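Side-chain contacts in nucleoporin NUP170 (Chaetomium thermophilum, PDB 5HAX), which is a scaffold nucleoporin, probably helping to build the inner ring of the nuclear pore complex through its beta-propeller and helical regions: residues Ala278-Ser283 with Met342-Val347; Ser284-Asp289 with Thr315-Phe320. All coordinates share one frame; numbering follows the deposited sequence.

Contact 1: residues Ala278-Ser283 with Met342-Val347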
ATOM      1  N   ALA A 278      21.983  20.350 -11.967  1.00 54.12           N
ATOM      2  CA  ALA A 278      23.337  20.708 -12.379  1.00 58.63           C
ATOM      3  C   ALA A 278      24.278  20.807 -11.187  1.00 53.80           C
ATOM      4  O   ALA A 278      25.478  20.545 -11.325  1.00 65.36           O
ATOM      5  CB  ALA A 278      23.319  22.028 -13.150  1.00 52.15           C
ATOM      6  N   HIS A 279      23.760  21.181 -10.017  1.00 57.09           N
ATOM      7  CA  HIS A 279      24.569  21.254  -8.808  1.00 60.02           C
ATOM      8  C   HIS A 279      24.874  19.884  -8.219  1.00 66.84           C
ATOM      9  O   HIS A 279      25.718  19.789  -7.321  1.00 66.61           O
ATOM     10  CB  HIS A 279      23.867  22.118  -7.756  1.00 58.46           C
ATOM     11  CG  HIS A 279      23.704  23.550  -8.163  1.00 69.59           C
ATOM     12  ND1 HIS A 279      23.177  24.509  -7.323  1.00 74.81           N
ATOM     13  CD2 HIS A 279      23.999  24.189  -9.321  1.00 75.24           C
ATOM     14  CE1 HIS A 279      23.154  25.673  -7.946  1.00 70.79           C
ATOM     15  NE2 HIS A 279      23.647  25.507  -9.159  1.00 74.53           N
ATOM     16  N   MET A 280      24.213  18.831  -8.695  1.00 69.74           N
ATOM     17  CA  MET A 280      24.510  17.483  -8.244  1.00 71.99           C
ATOM     18  C   MET A 280      25.814  16.996  -8.866  1.00 68.21           C
ATOM     19  O   MET A 280      26.286  17.520  -9.879  1.00 71.09           O
ATOM     20  CB  MET A 280      23.367  16.532  -8.603  1.00 53.86           C
ATOM     21  CG  MET A 280      22.020  16.951  -8.035  1.00 67.28           C
ATOM     22  SD  MET A 280      20.668  15.864  -8.528  1.00 56.49           S
ATOM     23  CE  MET A 280      21.046  14.404  -7.565  1.00 56.05           C
ATOM     24  N   ALA A 281      26.400  15.975  -8.238  1.00 68.12           N
ATOM     25  CA  ALA A 281      27.677  15.453  -8.713  1.00 75.80           C
ATOM     26  C   ALA A 281      27.544  14.826 -10.095  1.00 71.27           C
ATOM     27  O   ALA A 281      28.451  14.949 -10.926  1.00 68.99           O
ATOM     28  CB  ALA A 281      28.229  14.434  -7.717  1.00 66.67           C
ATOM     29  N   ASP A 282      26.422  14.160 -10.363  1.00 71.41           N
ATOM     30  CA  ASP A 282      26.214  13.418 -11.604  1.00 79.32           C
ATOM     31  C   ASP A 282      25.120  14.102 -12.418  1.00 65.54           C
ATOM     32  O   ASP A 282      23.936  14.006 -12.081  1.00 73.87           O
ATOM     33  CB  ASP A 282      25.844  11.966 -11.306  1.00 69.67           C
ATOM     34  CG  ASP A 282      26.776  11.321 -10.298  1.00 74.14           C
ATOM     35  OD1 ASP A 282      26.403  11.247  -9.108  1.00 68.83           O
ATOM     36  OD2 ASP A 282      27.880  10.891 -10.695  1.00 64.27           O
ATOM     37  N   SER A 283      25.520  14.788 -13.483  1.00 76.42           N
ATOM     38  CA  SER A 283      24.597  15.315 -14.478  1.00 74.87           C
ATOM     39  C   SER A 283      24.495  14.333 -15.639  1.00 63.54           C
ATOM     40  O   SER A 283      25.379  13.500 -15.853  1.00 65.20           O
ATOM     41  CB  SER A 283      25.054  16.689 -14.972  1.00 71.73           C
ATOM     42  OG  SER A 283      24.970  17.652 -13.935  1.00 83.01           O
ATOM     43  N   MET A 342      11.217  23.942  -2.291  1.00 44.21           N
ATOM     44  CA  MET A 342      11.250  22.598  -2.848  1.00 45.75           C
ATOM     45  C   MET A 342      12.522  22.444  -3.665  1.00 48.66           C
ATOM     46  O   MET A 342      12.875  23.330  -4.449  1.00 43.37           O
ATOM     47  CB  MET A 342      10.019  22.315  -3.726  1.00 44.32           C
ATOM     48  CG  MET A 342      10.089  20.998  -4.494  1.00 38.79           C
ATOM     49  SD  MET A 342       8.581  20.639  -5.421  1.00 48.53           S
ATOM     50  CE  MET A 342       7.455  20.221  -4.095  1.00 41.05           C
ATOM     51  N   GLN A 343      13.205  21.314  -3.486  1.00 44.08           N
ATOM     52  CA  GLN A 343      14.509  21.103  -4.098  1.00 42.54           C
ATOM     53  C   GLN A 343      14.645  19.668  -4.578  1.00 42.89           C
ATOM     54  O   GLN A 343      14.292  18.726  -3.860  1.00 43.39           O
ATOM     55  CB  GLN A 343      15.634  21.428  -3.106  1.00 45.93           C
ATOM     56  CG  GLN A 343      17.032  21.258  -3.673  1.00 65.27           C
ATOM     57  CD  GLN A 343      18.110  21.602  -2.664  1.00 73.46           C
ATOM     58  OE1 GLN A 343      17.832  22.185  -1.616  1.00 80.43           O
ATOM     59  NE2 GLN A 343      19.349  21.238  -2.974  1.00 75.88           N
ATOM     60  N   LEU A 344      15.169  19.508  -5.792  1.00 37.77           N
ATOM     61  CA  LEU A 344      15.513  18.185  -6.296  1.00 42.94           C
ATOM     62  C   LEU A 344      16.764  17.683  -5.584  1.00 50.23           C
ATOM     63  O   LEU A 344      17.842  18.271  -5.717  1.00 50.05           O
ATOM     64  CB  LEU A 344      15.729  18.225  -7.806  1.00 42.21           C
ATOM     65  CG  LEU A 344      16.317  16.952  -8.425  1.00 50.47           C
ATOM     66  CD1 LEU A 344      15.509  15.726  -8.025  1.00 51.54           C
ATOM     67  CD2 LEU A 344      16.384  17.075  -9.939  1.00 53.54           C
ATOM     68  N   GLN A 345      16.619  16.593  -4.834  1.00 46.79           N
ATOM     69  CA  GLN A 345      17.676  16.057  -3.983  1.00 48.99           C
ATOM     70  C   GLN A 345      18.289  14.769  -4.507  1.00 49.47           C
ATOM     71  O   GLN A 345      19.510  14.609  -4.450  1.00 48.12           O
ATOM     72  CB  GLN A 345      17.128  15.796  -2.573  1.00 54.36           C
ATOM     73  CG  GLN A 345      16.737  17.044  -1.798  1.00 65.17           C
ATOM     74  CD  GLN A 345      17.933  17.766  -1.209  1.00 63.03           C
ATOM     75  OE1 GLN A 345      19.075  17.524  -1.599  1.00 70.77           O
ATOM     76  NE2 GLN A 345      17.677  18.654  -0.255  1.00 62.20           N
ATOM     77  N   PHE A 346      17.472  13.846  -5.012  1.00 43.30           N
ATOM     78  CA  PHE A 346      17.916  12.501  -5.347  1.00 42.05           C
ATOM     79  C   PHE A 346      17.270  12.056  -6.651  1.00 36.95           C
ATOM     80  O   PHE A 346      16.104  12.366  -6.908  1.00 44.70           O
ATOM     81  CB  PHE A 346      17.568  11.524  -4.215  1.00 38.76           C
ATOM     82  CG  PHE A 346      17.811  10.088  -4.558  1.00 38.98           C
ATOM     83  CD1 PHE A 346      16.776   9.286  -5.007  1.00 40.13           C
ATOM     84  CD2 PHE A 346      19.072   9.537  -4.429  1.00 39.93           C
ATOM     85  CE1 PHE A 346      16.997   7.962  -5.324  1.00 38.74           C
ATOM     86  CE2 PHE A 346      19.301   8.214  -4.745  1.00 44.33           C
ATOM     87  CZ  PHE A 346      18.263   7.425  -5.195  1.00 38.89           C
ATOM     88  N   VAL A 347      18.029  11.321  -7.466  1.00 38.52           N
ATOM     89  CA  VAL A 347      17.559  10.829  -8.758  1.00 36.62           C
ATOM     90  C   VAL A 347      17.814   9.330  -8.831  1.00 38.29           C
ATOM     91  O   VAL A 347      18.941   8.876  -8.605  1.00 42.65           O
ATOM     92  CB  VAL A 347      18.260  11.536  -9.936  1.00 41.92           C
ATOM     93  CG1 VAL A 347      17.737  10.998 -11.267  1.00 41.70           C
ATOM     94  CG2 VAL A 347      18.068  13.041  -9.855  1.00 40.73           C
TER

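Contact 2: residues Ser284-Asp289 with Thr315-Phe320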
ATOM      1  N   SER A 284      23.400  14.435 -16.392  1.00 52.83           N
ATOM      2  CA  SER A 284      23.063  13.399 -17.357  1.00 54.15           C
ATOM      3  C   SER A 284      22.333  14.007 -18.542  1.00 43.43           C
ATOM      4  O   SER A 284      21.558  14.956 -18.371  1.00 43.25           O
ATOM      5  CB  SER A 284      22.188  12.312 -16.715  1.00 48.90           C
ATOM      6  OG  SER A 284      21.635  11.451 -17.694  1.00 43.97           O
ATOM      7  N   PRO A 285      22.545  13.474 -19.751  1.00 44.61           N
ATOM      8  CA  PRO A 285      21.753  13.916 -20.907  1.00 46.79           C
ATOM      9  C   PRO A 285      20.326  13.398 -20.903  1.00 43.76           C
ATOM     10  O   PRO A 285      19.570  13.721 -21.826  1.00 38.68           O
ATOM     11  CB  PRO A 285      22.539  13.347 -22.096  1.00 47.93           C
ATOM     12  CG  PRO A 285      23.183  12.124 -21.554  1.00 46.74           C
ATOM     13  CD  PRO A 285      23.521  12.434 -20.121  1.00 48.12           C
ATOM     14  N   LEU A 286      19.938  12.596 -19.908  1.00 41.05           N
ATOM     15  CA  LEU A 286      18.560  12.142 -19.785  1.00 37.72           C
ATOM     16  C   LEU A 286      17.641  13.207 -19.198  1.00 42.49           C
ATOM     17  O   LEU A 286      16.421  13.013 -19.197  1.00 45.37           O
ATOM     18  CB  LEU A 286      18.496  10.879 -18.918  1.00 34.19           C
ATOM     19  CG  LEU A 286      19.227   9.639 -19.444  1.00 36.43           C
ATOM     20  CD1 LEU A 286      19.122   8.492 -18.444  1.00 40.35           C
ATOM     21  CD2 LEU A 286      18.685   9.209 -20.800  1.00 42.05           C
ATOM     22  N   PHE A 287      18.189  14.320 -18.709  1.00 42.08           N
ATOM     23  CA  PHE A 287      17.388  15.394 -18.125  1.00 38.54           C
ATOM     24  C   PHE A 287      17.949  16.729 -18.597  1.00 42.45           C
ATOM     25  O   PHE A 287      18.996  17.169 -18.111  1.00 42.93           O
ATOM     26  CB  PHE A 287      17.386  15.310 -16.598  1.00 35.07           C
ATOM     27  CG  PHE A 287      16.437  16.273 -15.934  1.00 40.28           C
ATOM     28  CD1 PHE A 287      15.257  16.655 -16.555  1.00 45.37           C
ATOM     29  CD2 PHE A 287      16.732  16.801 -14.688  1.00 43.18           C
ATOM     30  CE1 PHE A 287      14.389  17.539 -15.944  1.00 43.53           C
ATOM     31  CE2 PHE A 287      15.868  17.686 -14.073  1.00 45.53           C
ATOM     32  CZ  PHE A 287      14.696  18.055 -14.701  1.00 38.60           C
ATOM     33  N   THR A 288      17.246  17.373 -19.531  1.00 42.41           N
ATOM     34  CA  THR A 288      17.649  18.650 -20.108  1.00 44.66           C
ATOM     35  C   THR A 288      16.427  19.551 -20.213  1.00 45.46           C
ATOM     36  O   THR A 288      15.323  19.189 -19.796  1.00 38.45           O
ATOM     37  CB  THR A 288      18.271  18.470 -21.495  1.00 39.31           C
ATOM     38  OG1 THR A 288      17.256  18.053 -22.415  1.00 40.34           O
ATOM     39  CG2 THR A 288      19.388  17.434 -21.466  1.00 43.08           C
ATOM     40  N   ASP A 289      16.625  20.738 -20.796  1.00 43.21           N
ATOM     41  CA  ASP A 289      15.515  21.659 -21.016  1.00 39.12           C
ATOM     42  C   ASP A 289      14.508  21.119 -22.025  1.00 38.07           C
ATOM     43  O   ASP A 289      13.379  21.620 -22.084  1.00 42.47           O
ATOM     44  CB  ASP A 289      16.040  23.018 -21.485  1.00 53.06           C
ATOM     45  CG  ASP A 289      16.560  22.984 -22.907  1.00 43.65           C
ATOM     46  OD1 ASP A 289      16.339  23.966 -23.643  1.00 57.35           O
ATOM     47  OD2 ASP A 289      17.191  21.978 -23.290  1.00 51.04           O
ATOM     48  N   THR A 315      12.099  10.521 -20.076  1.00 34.78           N
ATOM     49  CA  THR A 315      13.256   9.658 -20.282  1.00 41.76           C
ATOM     50  C   THR A 315      13.350   8.548 -19.242  1.00 44.71           C
ATOM     51  O   THR A 315      14.272   7.729 -19.313  1.00 40.54           O
ATOM     52  CB  THR A 315      14.545  10.485 -20.262  1.00 41.56           C
ATOM     53  OG1 THR A 315      14.596  11.265 -19.061  1.00 40.72           O
ATOM     54  CG2 THR A 315      14.606  11.412 -21.470  1.00 42.59           C
ATOM     55  N   GLY A 316      12.430   8.506 -18.282  1.00 40.21           N
ATOM     56  CA  GLY A 316      12.398   7.449 -17.294  1.00 41.35           C
ATOM     57  C   GLY A 316      13.130   7.738 -16.006  1.00 38.10           C
ATOM     58  O   GLY A 316      13.310   6.817 -15.200  1.00 39.07           O
ATOM     59  N   CYS A 317      13.559   8.979 -15.782  1.00 37.19           N
ATOM     60  CA  CYS A 317      14.230   9.337 -14.541  1.00 40.39           C
ATOM     61  C   CYS A 317      13.199   9.657 -13.471  1.00 38.29           C
ATOM     62  O   CYS A 317      12.234  10.383 -13.724  1.00 38.89           O
ATOM     63  CB  CYS A 317      15.149  10.538 -14.753  1.00 40.26           C
ATOM     64  SG  CYS A 317      16.489  10.249 -15.925  1.00 40.50           S
ATOM     65  N   ARG A 318      13.403   9.108 -12.277  1.00 38.79           N
ATOM     66  CA  ARG A 318      12.571   9.406 -11.119  1.00 35.55           C
ATOM     67  C   ARG A 318      13.278  10.477 -10.296  1.00 39.16           C
ATOM     68  O   ARG A 318      14.339  10.224  -9.716  1.00 38.07           O
ATOM     69  CB  ARG A 318      12.308   8.148 -10.294  1.00 36.72           C
ATOM     70  CG  ARG A 318      11.192   7.272 -10.842  1.00 42.23           C
ATOM     71  CD  ARG A 318      11.116   5.937 -10.115  1.00 37.66           C
ATOM     72  NE  ARG A 318      12.082   4.974 -10.636  1.00 32.13           N
ATOM     73  CZ  ARG A 318      12.381   3.820 -10.051  1.00 36.36           C
ATOM     74  NH1 ARG A 318      13.266   3.005 -10.608  1.00 37.31           N
ATOM     75  NH2 ARG A 318      11.797   3.475  -8.909  1.00 37.12           N
ATOM     76  N   LEU A 319      12.689  11.672 -10.255  1.00 36.19           N
ATOM     77  CA  LEU A 319      13.218  12.800  -9.501  1.00 36.92           C
ATOM     78  C   LEU A 319      12.518  12.852  -8.148  1.00 43.23           C
ATOM     79  O   LEU A 319      11.292  12.980  -8.089  1.00 38.34           O
ATOM     80  CB  LEU A 319      13.002  14.111 -10.258  1.00 36.83           C
ATOM     81  CG  LEU A 319      13.292  14.112 -11.761  1.00 36.70           C
ATOM     82  CD1 LEU A 319      12.946  15.470 -12.362  1.00 43.10           C
ATOM     83  CD2 LEU A 319      14.742  13.758 -12.036  1.00 39.67           C
ATOM     84  N   PHE A 320      13.294  12.768  -7.072  1.00 37.42           N
ATOM     85  CA  PHE A 320      12.761  12.806  -5.714  1.00 39.94           C
ATOM     86  C   PHE A 320      13.065  14.167  -5.099  1.00 39.38           C
ATOM     87  O   PHE A 320      14.234  14.535  -4.940  1.00 38.61           O
ATOM     88  CB  PHE A 320      13.350  11.677  -4.871  1.00 34.61           C
ATOM     89  CG  PHE A 320      12.839  10.322  -5.256  1.00 39.00           C
ATOM     90  CD1 PHE A 320      11.740   9.775  -4.614  1.00 44.27           C
ATOM     91  CD2 PHE A 320      13.443   9.604  -6.274  1.00 36.78           C
ATOM     92  CE1 PHE A 320      11.260   8.531  -4.971  1.00 38.17           C
ATOM     93  CE2 PHE A 320      12.968   8.359  -6.638  1.00 36.37           C
ATOM     94  CZ  PHE A 320      11.872   7.822  -5.985  1.00 38.94           C
TER

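Contact 1: residues Ala278-Ser283 with Met342-Val347
Met-280 reaches from the loop just after helix 270-279 to Leu-344 and Val-347 on strand 341-348. It supplies most of the surface buried here, and the strand residues give small shares each. Its CG lies beside the backbone N and anti to the carbonyl carbon (chi1 -57°). The next torsion is extended, and the chain then bends at chi3 (72°), which turns the methyl group CE toward the strand. CE lies 4.0 Å from CG2 of Val-347. SD of Met-280 is 4.1 Å from the same CG2, so one valine methyl meets both the sulfur and the methyl of the thioether. The two side chains cross at a slant. CG2 of Val-347, beside its backbone N, is the branch that meets the methionine. Leu-344 is a looser neighbour: its CG is 4.5 Å from SD of Met-280.

CE of Met-280 also comes within 3.5 Å of the backbone O of Gln-345. The side chains of Gln-345 and Phe-346 start away from the loop, so both meet the methionine through their backbone. These two residues face Phe-320 on the neighbouring strand 318-324 and form a classic beta bulge. CE thus lies by the bulge, while SD is the atom nearer Leu-344.

Asp-276 of helix 270-279 accepts a hydrogen bond from the backbone N of Leu-344. Phe-277 of the same helix packs on the Leu-344 side chain. Helix and following loop thus lie against Leu-344 and Val-347 of this sheet, which belongs to the family's beta-propeller region. The direct contact is mostly apolar, apart from the CE methyl on the Gln-345 carbonyl, and it depends on one thioether side chain. Its hold is van der Waals packing; Asp-276 adds a polar link between helix and strand.

Contact 2: residues Ser284-Asp289 with Thr315-Phe320
Thr-315 OG1 donates a hydrogen bond to the backbone O of Leu-286, with an O-to-O distance of 2.5 Å, short enough for the exact length to be doubtful. The hydroxyl approaches at 145° to the C=O bond and is tilted 17° from the carbonyl plane. At chi1 53° OG1 stands between the backbone N and carbonyl carbon of its own residue. CG2 of Thr-315 also comes to the carbonyl, 3.3 Å from the O of Leu-286.

The apolar part begins with the leucine side chain. CB of Leu-286 lies 3.7 Å from SG of Cys-317, and its CD1 meets the same sulfur. Further along, Phe-287 has its CG anti to the backbone N, and its ring reaches the Leu-319 side chain. CD1 of Leu-319 sits over one face of that ring, 4.3 Å from the centroid, in a CH-pi contact. Its closest ring atom is CZ of Phe-287.

A type I beta turn from Ser-284 to Phe-287 presents Leu-286 and Phe-287 to the other segment. Ser-284 OG accepts a 3.0 Å bond from the backbone N of Leu-286, which makes an ST turn. The turn's own bond, from Phe-287 N to Ser-284 O, is weak. On the other side, OG1 of Thr-315 is also hydrogen-bonded to OG1 of Thr-313, and that hydroxyl in turn bonds the backbone N of Cys-317.

In the chain, the loop follows helix 270-279 and precedes strand 293-298. Phe-287 packs on Cys-273 and Leu-274 of that helix, and its ring meets Phe-277 edge-to-face. Leu-319 belongs to strand 318-324, where its side chain also touches Leu-344 and Val-347 of strand 341-348. The Phe-287 ring is thus set between the helix and the sheet.

The two contacts reach the same sheet, with centres about 10 Å apart. Contact 2 is the more deeply buried, though its Thr-315 is partly exposed. Contact 1 depends on a partly exposed methionine over mostly buried strand residues. Contact 2 is nested along the chain inside the loop that contact 1 closes. Their strands, 318-324 and 341-348, are antiparallel neighbours, joined by probable backbone hydrogen bonds between Phe-320 and the bulge residues. The pair Leu-319 and Leu-344 joins the apolar sides of the two contacts. The first segments follow each other directly, leaving helix 270-279. Contact 2 buries more surface and adds a hydroxyl-to-carbonyl bond and an aromatic face, where a turn meets the entry to a strand.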